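Local coordinates for protein 3-hydroxyadipyl-CoA dehydrogenase (Escherichia coli, PDB 3MOG) that catalyses the NAD+-dependent oxidation of (3S)-3-hydroxyadipyl-CoA to 3-oxoadipyl-CoA in the breakdown of phenylacetate, at residues C[202-207]-C[455-460]; C[257-262]-C[398-403]; C[390-395]-C[450-455]. One frame throughout, in Å; residues are numbered along the deposited sequence.

Interaction 1: residues C[202-207]-C[455-460]; sequences AWRALE and ERYRPC
Arg-204, on the last turns of helix 196-207, reaches Arg-456 and Tyr-457 in the loop between helices 438-452 and 461-473, so that the first of the two helical C-terminal dehydrogenase domains is tied to the second. Arg-456 comes first along the loop. Its chain, extended from CG to NE, runs alongside Arg-204, the two chains heading opposite ways, and CD lies 3.4 Å from Arg-204 NH1. The two guanidinium planes are nearly parallel, 14° apart, with Arg-456 NE 3.7 Å from Arg-204 NH1. The closeness of the two cations is probably offset by an acid on each: Glu-454 forms a salt bridge with Arg-204 NH1, and Glu-201 with Arg-456 NH2. Tyr-457 follows, its hydroxyl placed over one face of the Arg-204 guanidinium. The OH is 3.1 Å from Arg-204 NE, yet it lies above the plane, at a poor angle for a hydrogen bond; its bonds go instead to Glu-201 and Arg-392. The ring stands almost upright on the guanidinium, at 86°, and turns its edge to it, CE2 being 3.9 Å from Arg-204 NH2. With an alanine here in place of Arg-204, Glu-454 would probably lose its cationic mate and Tyr-452 its cation-pi partner, and a gap would be likely to open beside the hydroxyl of Tyr-457. Beyond these two residues the loop holds to helix 390-406 through backbone atoms: Arg-458 O accepts from Asn-399 ND2, and Cys-460 N, at the N-cap of the next helix, donates to Asn-399 OD1.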
loop_
_atom_site.group_PDB
_atom_site.type_symbol
_atom_site.label_atom_id
_atom_site.label_comp_id
_atom_site.label_asym_id
_atom_site.label_seq_id
_atom_site.Cartn_x
_atom_site.Cartn_y
_atom_site.Cartn_z
ATOM N N ALA C 202 -20.557 -1.148 -0.536
ATOM C CA ALA C 202 -21.481 -1.836 0.379
ATOM C C ALA C 202 -20.815 -2.403 1.648
ATOM O O ALA C 202 -21.317 -2.200 2.754
ATOM C CB ALA C 202 -22.157 -2.924 -0.343
ATOM N N TRP C 203 -19.705 -3.123 1.497
ATOM C CA TRP C 203 -18.944 -3.587 2.671
ATOM C C TRP C 203 -18.512 -2.457 3.614
ATOM O O TRP C 203 -18.574 -2.610 4.842
ATOM C CB TRP C 203 -17.731 -4.400 2.245
ATOM C CG TRP C 203 -18.081 -5.677 1.521
ATOM C CD1 TRP C 203 -17.734 -6.020 0.244
ATOM C CD2 TRP C 203 -18.832 -6.785 2.044
ATOM N NE1 TRP C 203 -18.229 -7.269 -0.068
ATOM C CE2 TRP C 203 -18.910 -7.757 1.016
ATOM C CE3 TRP C 203 -19.441 -7.055 3.281
ATOM C CZ2 TRP C 203 -19.581 -8.976 1.184
ATOM C CZ3 TRP C 203 -20.110 -8.270 3.445
ATOM C CH2 TRP C 203 -20.163 -9.214 2.403
ATOM N N ARG C 204 -18.102 -1.323 3.045
ATOM C CA ARG C 204 -17.726 -0.167 3.853
ATOM C C ARG C 204 -18.918 0.413 4.608
ATOM O O ARG C 204 -18.802 0.748 5.790
ATOM C CB ARG C 204 -17.071 0.906 3.001
ATOM C CG ARG C 204 -15.574 0.724 2.898
ATOM C CD ARG C 204 -14.996 1.848 2.121
ATOM N NE ARG C 204 -14.878 3.072 2.906
ATOM C CZ ARG C 204 -13.728 3.704 3.099
ATOM N NH1 ARG C 204 -12.612 3.206 2.575
ATOM N NH2 ARG C 204 -13.690 4.825 3.808
ATOM N N ALA C 205 -20.054 0.503 3.921
ATOM C CA ALA C 205 -21.303 0.963 4.524
ATOM C C ALA C 205 -21.701 0.005 5.654
ATOM O O ALA C 205 -21.981 0.440 6.764
ATOM C CB ALA C 205 -22.409 1.067 3.456
ATOM N N LEU C 206 -21.652 -1.292 5.359
ATOM C CA LEU C 206 -21.910 -2.354 6.336
ATOM C C LEU C 206 -20.999 -2.316 7.567
ATOM O O LEU C 206 -21.485 -2.475 8.684
ATOM C CB LEU C 206 -21.812 -3.717 5.664
ATOM C CG LEU C 206 -22.559 -4.900 6.261
ATOM C CD1 LEU C 206 -23.893 -4.479 6.888
ATOM C CD2 LEU C 206 -22.782 -5.897 5.151
ATOM N N GLU C 207 -19.700 -2.072 7.363
ATOM C CA GLU C 207 -18.727 -2.038 8.464
ATOM C C GLU C 207 -18.968 -0.840 9.363
ATOM O O GLU C 207 -18.643 -0.878 10.547
ATOM C CB GLU C 207 -17.281 -2.017 7.929
ATOM C CG GLU C 207 -16.183 -2.304 8.971
ATOM C CD GLU C 207 -14.798 -2.554 8.364
ATOM O OE1 GLU C 207 -14.619 -2.348 7.148
ATOM O OE2 GLU C 207 -13.881 -2.969 9.105
ATOM N N GLU C 455 -6.742 8.117 -0.668
ATOM C CA GLU C 455 -6.391 7.982 -2.074
ATOM C C GLU C 455 -7.458 7.182 -2.828
ATOM O O GLU C 455 -7.657 7.372 -3.998
ATOM C CB GLU C 455 -5.022 7.299 -2.160
ATOM C CG GLU C 455 -4.608 6.840 -3.511
ATOM C CD GLU C 455 -3.116 6.887 -3.732
ATOM O OE1 GLU C 455 -2.695 6.541 -4.857
ATOM O OE2 GLU C 455 -2.372 7.277 -2.811
ATOM N N ARG C 456 -8.174 6.314 -2.127
ATOM C CA ARG C 456 -9.277 5.554 -2.679
ATOM C C ARG C 456 -10.348 6.425 -3.386
ATOM O O ARG C 456 -10.902 6.029 -4.407
ATOM C CB ARG C 456 -9.903 4.762 -1.522
ATOM C CG ARG C 456 -11.111 3.957 -1.891
ATOM C CD ARG C 456 -11.717 3.278 -0.689
ATOM N NE ARG C 456 -13.019 2.734 -1.045
ATOM C CZ ARG C 456 -13.211 1.574 -1.658
ATOM N NH1 ARG C 456 -12.180 0.804 -1.975
ATOM N NH2 ARG C 456 -14.443 1.183 -1.952
ATOM N N TYR C 457 -10.628 7.606 -2.842
ATOM C CA TYR C 457 -11.667 8.461 -3.393
ATOM C C TYR C 457 -11.143 9.529 -4.367
ATOM O O TYR C 457 -11.894 10.420 -4.746
ATOM C CB TYR C 457 -12.574 9.036 -2.274
ATOM C CG TYR C 457 -13.296 7.929 -1.578
ATOM C CD1 TYR C 457 -14.364 7.283 -2.190
ATOM C CD2 TYR C 457 -12.867 7.465 -0.332
ATOM C CE1 TYR C 457 -14.997 6.219 -1.577
ATOM C CE2 TYR C 457 -13.503 6.413 0.292
ATOM C CZ TYR C 457 -14.557 5.786 -0.333
ATOM O OH TYR C 457 -15.178 4.727 0.288
ATOM N N ARG C 458 -9.874 9.414 -4.782
ATOM C CA ARG C 458 -9.320 10.320 -5.788
ATOM C C ARG C 458 -10.123 10.276 -7.097
ATOM O O ARG C 458 -10.417 9.196 -7.620
ATOM C CB ARG C 458 -7.820 10.061 -6.034
ATOM C CG ARG C 458 -7.444 8.750 -6.776
ATOM C CD ARG C 458 -7.301 8.942 -8.280
ATOM N NE ARG C 458 -7.085 7.680 -8.984
ATOM C CZ ARG C 458 -8.064 6.867 -9.361
ATOM N NH1 ARG C 458 -9.316 7.187 -9.085
ATOM N NH2 ARG C 458 -7.791 5.733 -9.993
ATOM N N PRO C 459 -10.520 11.456 -7.605
ATOM C CA PRO C 459 -11.030 11.556 -8.971
ATOM C C PRO C 459 -9.888 11.215 -9.922
ATOM O O PRO C 459 -8.749 11.692 -9.715
ATOM C CB PRO C 459 -11.322 13.040 -9.119
ATOM C CG PRO C 459 -11.467 13.555 -7.729
ATOM C CD PRO C 459 -10.534 12.758 -6.913
ATOM N N CYS C 460 -10.141 10.379 -10.924
ATOM C CA CYS C 460 -9.043 10.023 -11.822
ATOM C C CYS C 460 -8.784 11.163 -12.810
ATOM O O CYS C 460 -9.636 12.031 -12.997
ATOM C CB CYS C 460 -9.259 8.668 -12.517
ATOM S SG CYS C 460 -10.425 8.720 -13.834
#

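Interaction 2: residues C[257-262]-C[398-403]; sequences RRFLPS and INEALD
Arg-258 points its guanidinium at two acids one turn apart on helix 390-406, Glu-400 and Asp-403, and the three make a salt-bridge network with both acids buried. The shortest link to the glutamate runs from Arg-258 NE to Glu-400 OE2, 2.9 Å, taken on the syn lone pair of that oxygen. It is somewhat bent, at 136°, and the oxygen is tilted out of the guanidinium plane. Glu-400 OE1 adds two weak bonds, 3.5 Å from Arg-258 NE and 3.4 Å from Arg-258 NH1. OE2 lies at the guanidinium edge, and the two flat groups are 17° apart. Asp-403 meets the same guanidinium differently: its carboxylate is turned steeply against it, and only OD2 comes close, forming a salt bridge of 2.8 Å with Arg-258 NH1. Phe-259 finishes the first shell. Its CZ is 3.5 Å from Glu-400 CD, while CE1 sits 4.0 Å above the centre of the Arg-258 guanidinium, a ring atom laid over one face of the cation. The bend of Glu-400 at chi2 (55°) swings its carboxylate round to both residues, although its CB does not face the loop.

Further out, Arg-193 forms a salt bridge with Asp-403 OD2, and Glu-256 holds Arg-258 NH2, so Arg-258 and Asp-403 each have a further partner. The ring of Phe-259 also meets that of Phe-253. The network thus joins the loop after helix 239-252, in the first C-terminal domain, to the middle of helix 390-406 in the second, which is also packed by helices 429-436, 438-452 and 461-473.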
loop_
_atom_site.group_PDB
_atom_site.type_symbol
_atom_site.label_atom_id
_atom_site.label_comp_id
_atom_site.label_asym_id
_atom_site.label_seq_id
_atom_site.Cartn_x
_atom_site.Cartn_y
_atom_site.Cartn_z
ATOM N N ARG C 257 -5.511 0.810 -3.095
ATOM C CA ARG C 257 -6.482 0.905 -2.008
ATOM C C ARG C 257 -7.906 1.065 -2.509
ATOM O O ARG C 257 -8.843 0.830 -1.753
ATOM C CB ARG C 257 -6.158 2.049 -1.037
ATOM C CG ARG C 257 -4.685 2.337 -0.736
ATOM C CD ARG C 257 -3.999 1.228 0.033
ATOM N NE ARG C 257 -4.607 0.920 1.329
ATOM C CZ ARG C 257 -4.225 -0.107 2.089
ATOM N NH1 ARG C 257 -3.246 -0.898 1.676
ATOM N NH2 ARG C 257 -4.812 -0.347 3.254
ATOM N N ARG C 258 -8.087 1.443 -3.777
ATOM C CA ARG C 258 -9.437 1.370 -4.359
ATOM C C ARG C 258 -9.922 -0.069 -4.603
ATOM O O ARG C 258 -11.100 -0.305 -4.888
ATOM C CB ARG C 258 -9.587 2.280 -5.596
ATOM C CG ARG C 258 -8.825 1.868 -6.833
ATOM C CD ARG C 258 -8.706 3.058 -7.779
ATOM N NE ARG C 258 -8.415 2.636 -9.146
ATOM C CZ ARG C 258 -7.196 2.377 -9.621
ATOM N NH1 ARG C 258 -7.058 1.991 -10.884
ATOM N NH2 ARG C 258 -6.120 2.489 -8.845
ATOM N N PHE C 259 -9.015 -1.033 -4.465
ATOM C CA PHE C 259 -9.388 -2.440 -4.543
ATOM C C PHE C 259 -9.229 -3.185 -3.192
ATOM O O PHE C 259 -9.222 -4.401 -3.158
ATOM C CB PHE C 259 -8.613 -3.160 -5.667
ATOM C CG PHE C 259 -8.868 -2.601 -7.039
ATOM C CD1 PHE C 259 -7.820 -2.081 -7.798
ATOM C CD2 PHE C 259 -10.161 -2.583 -7.575
ATOM C CE1 PHE C 259 -8.049 -1.559 -9.074
ATOM C CE2 PHE C 259 -10.403 -2.057 -8.847
ATOM C CZ PHE C 259 -9.343 -1.547 -9.601
ATOM N N LEU C 260 -9.106 -2.439 -2.097
ATOM C CA LEU C 260 -9.001 -2.996 -0.748
ATOM C C LEU C 260 -10.082 -4.040 -0.421
ATOM O O LEU C 260 -11.269 -3.820 -0.684
ATOM C CB LEU C 260 -9.057 -1.863 0.286
ATOM C CG LEU C 260 -8.533 -2.123 1.702
ATOM C CD1 LEU C 260 -7.048 -2.468 1.673
ATOM C CD2 LEU C 260 -8.786 -0.913 2.594
ATOM N N PRO C 261 -9.668 -5.202 0.112
ATOM C CA PRO C 261 -10.673 -6.161 0.608
ATOM C C PRO C 261 -11.321 -5.707 1.926
ATOM O O PRO C 261 -10.837 -4.771 2.560
ATOM C CB PRO C 261 -9.870 -7.465 0.781
ATOM C CG PRO C 261 -8.661 -7.278 -0.147
ATOM C CD PRO C 261 -8.338 -5.819 -0.019
ATOM N N SER C 262 -12.415 -6.363 2.314
ATOM C CA SER C 262 -13.128 -6.053 3.565
ATOM C C SER C 262 -12.854 -7.090 4.664
ATOM O O SER C 262 -12.903 -8.287 4.390
ATOM C CB SER C 262 -14.632 -6.019 3.290
ATOM O OG SER C 262 -15.363 -5.647 4.441
ATOM N N ILE C 398 -18.074 4.620 -11.954
ATOM C CA ILE C 398 -17.747 5.490 -13.099
ATOM C C ILE C 398 -16.264 5.923 -13.128
ATOM O O ILE C 398 -15.615 5.940 -14.178
ATOM C CB ILE C 398 -18.679 6.714 -13.083
ATOM C CG1 ILE C 398 -20.129 6.279 -13.346
ATOM C CG2 ILE C 398 -18.229 7.796 -14.062
ATOM C CD1 ILE C 398 -21.132 7.397 -13.075
ATOM N N ASN C 399 -15.745 6.260 -11.960
ATOM C CA ASN C 399 -14.339 6.616 -11.768
ATOM C C ASN C 399 -13.391 5.502 -12.222
ATOM O O ASN C 399 -12.433 5.744 -12.967
ATOM C CB ASN C 399 -14.121 6.913 -10.291
ATOM C CG ASN C 399 -12.953 7.831 -10.042
ATOM O OD1 ASN C 399 -12.652 8.709 -10.846
ATOM N ND2 ASN C 399 -12.308 7.656 -8.890
ATOM N N GLU C 400 -13.690 4.285 -11.782
ATOM C CA GLU C 400 -12.991 3.069 -12.212
ATOM C C GLU C 400 -13.094 2.779 -13.721
ATOM O O GLU C 400 -12.105 2.386 -14.346
ATOM C CB GLU C 400 -13.482 1.873 -11.384
ATOM C CG GLU C 400 -12.502 0.712 -11.373
ATOM C CD GLU C 400 -11.126 1.142 -10.916
ATOM O OE1 GLU C 400 -10.184 1.098 -11.737
ATOM O OE2 GLU C 400 -10.999 1.554 -9.747
ATOM N N ALA C 401 -14.270 2.992 -14.311
ATOM C CA ALA C 401 -14.433 2.871 -15.774
ATOM C C ALA C 401 -13.583 3.892 -16.542
ATOM O O ALA C 401 -12.971 3.573 -17.565
ATOM C CB ALA C 401 -15.888 3.031 -16.159
ATOM N N LEU C 402 -13.540 5.112 -16.024
ATOM C CA LEU C 402 -12.751 6.168 -16.595
ATOM C C LEU C 402 -11.257 5.870 -16.492
ATOM O O LEU C 402 -10.498 6.159 -17.418
ATOM C CB LEU C 402 -13.058 7.485 -15.885
ATOM C CG LEU C 402 -14.334 8.240 -16.250
ATOM C CD1 LEU C 402 -14.552 9.291 -15.201
ATOM C CD2 LEU C 402 -14.278 8.869 -17.638
ATOM N N ASP C 403 -10.829 5.298 -15.370
ATOM C CA ASP C 403 -9.417 4.952 -15.215
ATOM C C ASP C 403 -9.013 3.846 -16.192
ATOM O O ASP C 403 -7.915 3.873 -16.758
ATOM C CB ASP C 403 -9.103 4.532 -13.786
ATOM C CG ASP C 403 -7.648 4.136 -13.610
ATOM O OD1 ASP C 403 -6.789 5.038 -13.612
ATOM O OD2 ASP C 403 -7.362 2.924 -13.493
#

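Interaction 3: residues C[390-395]-C[450-455]; sequences IWRTVA and HHYGEE
Arg-392 overlaps Tyr-452 with the end of its guanidinium, in the second C-terminal dehydrogenase domain. Between 390-395 and 450-455 the touch is this one pair, while Trp-391 and Ala-395 pack elsewhere on helix 438-452. Arg-392 starts from the first turn of helix 390-406, and Tyr-452 lies near the C-terminal end of helix 438-452; they come at each other from opposite directions. NH1 of Arg-392 donates to Tyr-452 OH over 2.8 Å, and the bond is almost straight at 171°. The hydroxyl lies in the guanidinium plane, at its edge, where an N-H of NH1 can point to it. Beside that bond the groups are also in van der Waals contact: Tyr-452 CE2 is 3.3 Å from Arg-392 NH1 and 3.4 Å from Arg-392 NH2, with ring and guanidinium planes 62° apart, so this is no stack. Arg-392 spans the distance to Tyr-452 because its CG is anti to the backbone N (chi1 177°) and the chain runs on extended to NE.

The guanidinium is gripped on all its nitrogens: NE by a salt bridge with Glu-201, NH2 by Tyr-457, and NH1 also by the carbonyl oxygen of Pro-386. These partners would fix the rotation of this buried cation and probably stabilise its charge. Tyr-452 is held as well, in a cation-pi contact with Arg-204 and by packing on Ser-461 of the third subunit. The next residue, Gly-453, has positive phi. On one face of the tyrosine ring sits His-451, whose CD2 is 3.7 Å above the centre of the Tyr-452 ring.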
loop_
_atom_site.group_PDB
_atom_site.type_symbol
_atom_site.label_atom_id
_atom_site.label_comp_id
_atom_site.label_asym_id
_atom_site.label_seq_id
_atom_site.Cartn_x
_atom_site.Cartn_y
_atom_site.Cartn_z
ATOM N N ILE C 390 -26.244 5.245 -3.116
ATOM C CA ILE C 390 -26.428 5.150 -4.541
ATOM C C ILE C 390 -25.383 6.011 -5.230
ATOM O O ILE C 390 -24.615 5.499 -6.041
ATOM C CB ILE C 390 -27.858 5.614 -4.929
ATOM C CG1 ILE C 390 -28.901 4.592 -4.462
ATOM C CG2 ILE C 390 -27.968 5.885 -6.421
ATOM C CD1 ILE C 390 -30.353 5.144 -4.449
ATOM N N TRP C 391 -25.332 7.298 -4.873
ATOM C CA TRP C 391 -24.438 8.241 -5.535
ATOM C C TRP C 391 -22.985 7.914 -5.278
ATOM O O TRP C 391 -22.175 8.004 -6.191
ATOM C CB TRP C 391 -24.781 9.709 -5.211
ATOM C CG TRP C 391 -25.902 10.184 -6.098
ATOM C CD1 TRP C 391 -27.245 10.019 -5.887
ATOM C CD2 TRP C 391 -25.774 10.834 -7.369
ATOM N NE1 TRP C 391 -27.961 10.547 -6.938
ATOM C CE2 TRP C 391 -27.084 11.052 -7.862
ATOM C CE3 TRP C 391 -24.680 11.264 -8.137
ATOM C CZ2 TRP C 391 -27.329 11.676 -9.087
ATOM C CZ3 TRP C 391 -24.922 11.893 -9.355
ATOM C CH2 TRP C 391 -26.241 12.091 -9.819
ATOM N N ARG C 392 -22.679 7.489 -4.053
ATOM C CA ARG C 392 -21.313 7.121 -3.666
ATOM C C ARG C 392 -20.810 5.921 -4.476
ATOM O O ARG C 392 -19.664 5.928 -4.955
ATOM C CB ARG C 392 -21.259 6.836 -2.158
ATOM C CG ARG C 392 -19.911 6.385 -1.643
ATOM C CD ARG C 392 -19.764 6.721 -0.202
ATOM N NE ARG C 392 -18.539 6.145 0.355
ATOM C CZ ARG C 392 -18.086 6.401 1.575
ATOM N NH1 ARG C 392 -18.760 7.246 2.348
ATOM N NH2 ARG C 392 -16.959 5.821 2.021
ATOM N N THR C 393 -21.690 4.926 -4.659
ATOM C CA THR C 393 -21.362 3.677 -5.365
ATOM C C THR C 393 -21.245 3.893 -6.875
ATOM O O THR C 393 -20.334 3.354 -7.524
ATOM C CB THR C 393 -22.417 2.570 -5.088
ATOM O OG1 THR C 393 -22.468 2.289 -3.678
ATOM C CG2 THR C 393 -22.091 1.288 -5.834
ATOM N N VAL C 394 -22.166 4.678 -7.435
ATOM C CA VAL C 394 -22.190 4.876 -8.885
ATOM C C VAL C 394 -21.014 5.758 -9.323
ATOM O O VAL C 394 -20.336 5.419 -10.277
ATOM C CB VAL C 394 -23.555 5.383 -9.391
ATOM C CG1 VAL C 394 -23.499 5.654 -10.876
ATOM C CG2 VAL C 394 -24.672 4.349 -9.091
ATOM N N ALA C 395 -20.746 6.841 -8.580
ATOM C CA ALA C 395 -19.522 7.654 -8.753
ATOM C C ALA C 395 -18.243 6.834 -8.807
ATOM O O ALA C 395 -17.427 7.011 -9.721
ATOM C CB ALA C 395 -19.406 8.750 -7.659
ATOM N N HIS C 450 -11.746 14.505 0.389
ATOM C CA HIS C 450 -11.475 15.407 1.499
ATOM C C HIS C 450 -11.939 14.833 2.852
ATOM O O HIS C 450 -11.161 14.806 3.801
ATOM C CB HIS C 450 -12.074 16.793 1.264
ATOM C CG HIS C 450 -11.848 17.727 2.408
ATOM N ND1 HIS C 450 -10.635 18.350 2.628
ATOM C CD2 HIS C 450 -12.658 18.106 3.426
ATOM C CE1 HIS C 450 -10.714 19.084 3.723
ATOM N NE2 HIS C 450 -11.930 18.953 4.224
ATOM N N HIS C 451 -13.180 14.357 2.929
ATOM C CA HIS C 451 -13.711 13.844 4.183
ATOM C C HIS C 451 -12.879 12.691 4.754
ATOM O O HIS C 451 -12.515 12.705 5.931
ATOM C CB HIS C 451 -15.158 13.382 4.036
ATOM C CG HIS C 451 -15.779 12.993 5.338
ATOM N ND1 HIS C 451 -16.466 13.891 6.126
ATOM C CD2 HIS C 451 -15.788 11.816 6.011
ATOM C CE1 HIS C 451 -16.874 13.285 7.226
ATOM N NE2 HIS C 451 -16.477 12.023 7.179
ATOM N N TYR C 452 -12.594 11.702 3.907
ATOM C CA TYR C 452 -11.868 10.510 4.325
ATOM C C TYR C 452 -10.345 10.617 4.251
ATOM O O TYR C 452 -9.661 9.860 4.922
ATOM C CB TYR C 452 -12.342 9.298 3.530
ATOM C CG TYR C 452 -13.753 8.932 3.856
ATOM C CD1 TYR C 452 -14.066 8.323 5.074
ATOM C CD2 TYR C 452 -14.790 9.220 2.962
ATOM C CE1 TYR C 452 -15.362 8.013 5.395
ATOM C CE2 TYR C 452 -16.093 8.906 3.264
ATOM C CZ TYR C 452 -16.378 8.307 4.482
ATOM O OH TYR C 452 -17.673 7.972 4.775
ATOM N N GLY C 453 -9.829 11.538 3.434
ATOM C CA GLY C 453 -8.372 11.701 3.228
ATOM C C GLY C 453 -7.745 10.451 2.637
ATOM O O GLY C 453 -6.590 10.126 2.912
ATOM N N GLU C 454 -8.530 9.735 1.842
ATOM C CA GLU C 454 -8.106 8.477 1.261
ATOM C C GLU C 454 -7.870 8.648 -0.224
ATOM O O GLU C 454 -8.679 9.243 -0.928
ATOM C CB GLU C 454 -9.165 7.402 1.471
ATOM C CG GLU C 454 -9.261 6.896 2.911
ATOM C CD GLU C 454 -10.431 5.958 3.107
ATOM O OE1 GLU C 454 -10.629 5.046 2.274
ATOM O OE2 GLU C 454 -11.154 6.131 4.100
ATOM N N GLU C 455 -6.742 8.117 -0.668
ATOM C CA GLU C 455 -6.391 7.982 -2.074
ATOM C C GLU C 455 -7.458 7.182 -2.828
ATOM O O GLU C 455 -7.657 7.372 -3.998
ATOM C CB GLU C 455 -5.022 7.299 -2.160
ATOM C CG GLU C 455 -4.608 6.840 -3.511
ATOM C CD GLU C 455 -3.116 6.887 -3.732
ATOM O OE1 GLU C 455 -2.695 6.541 -4.857
ATOM O OE2 GLU C 455 -2.372 7.277 -2.811
#

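The three contacts crowd where the two C-terminal dehydrogenase domains meet: the centres of interactions 1 and 3 are about 5 Å apart, those of 1 and 2 about 8 Å, and those of 2 and 3 about 11 Å. Interactions 2 and 3 draw on successive parts of helix 390-406, 3 on the first turns and 2 on those after, and the ranges of 1 and 3 overlap at Glu-455. Along the chain interaction 1 closes the longest loop and encloses the other two, whose segments alternate. Interactions 1 and 2 join the first domain to the second, whereas interaction 3 works within the second. All three touch the third subunit, so this junction lies against the homotrimer interface.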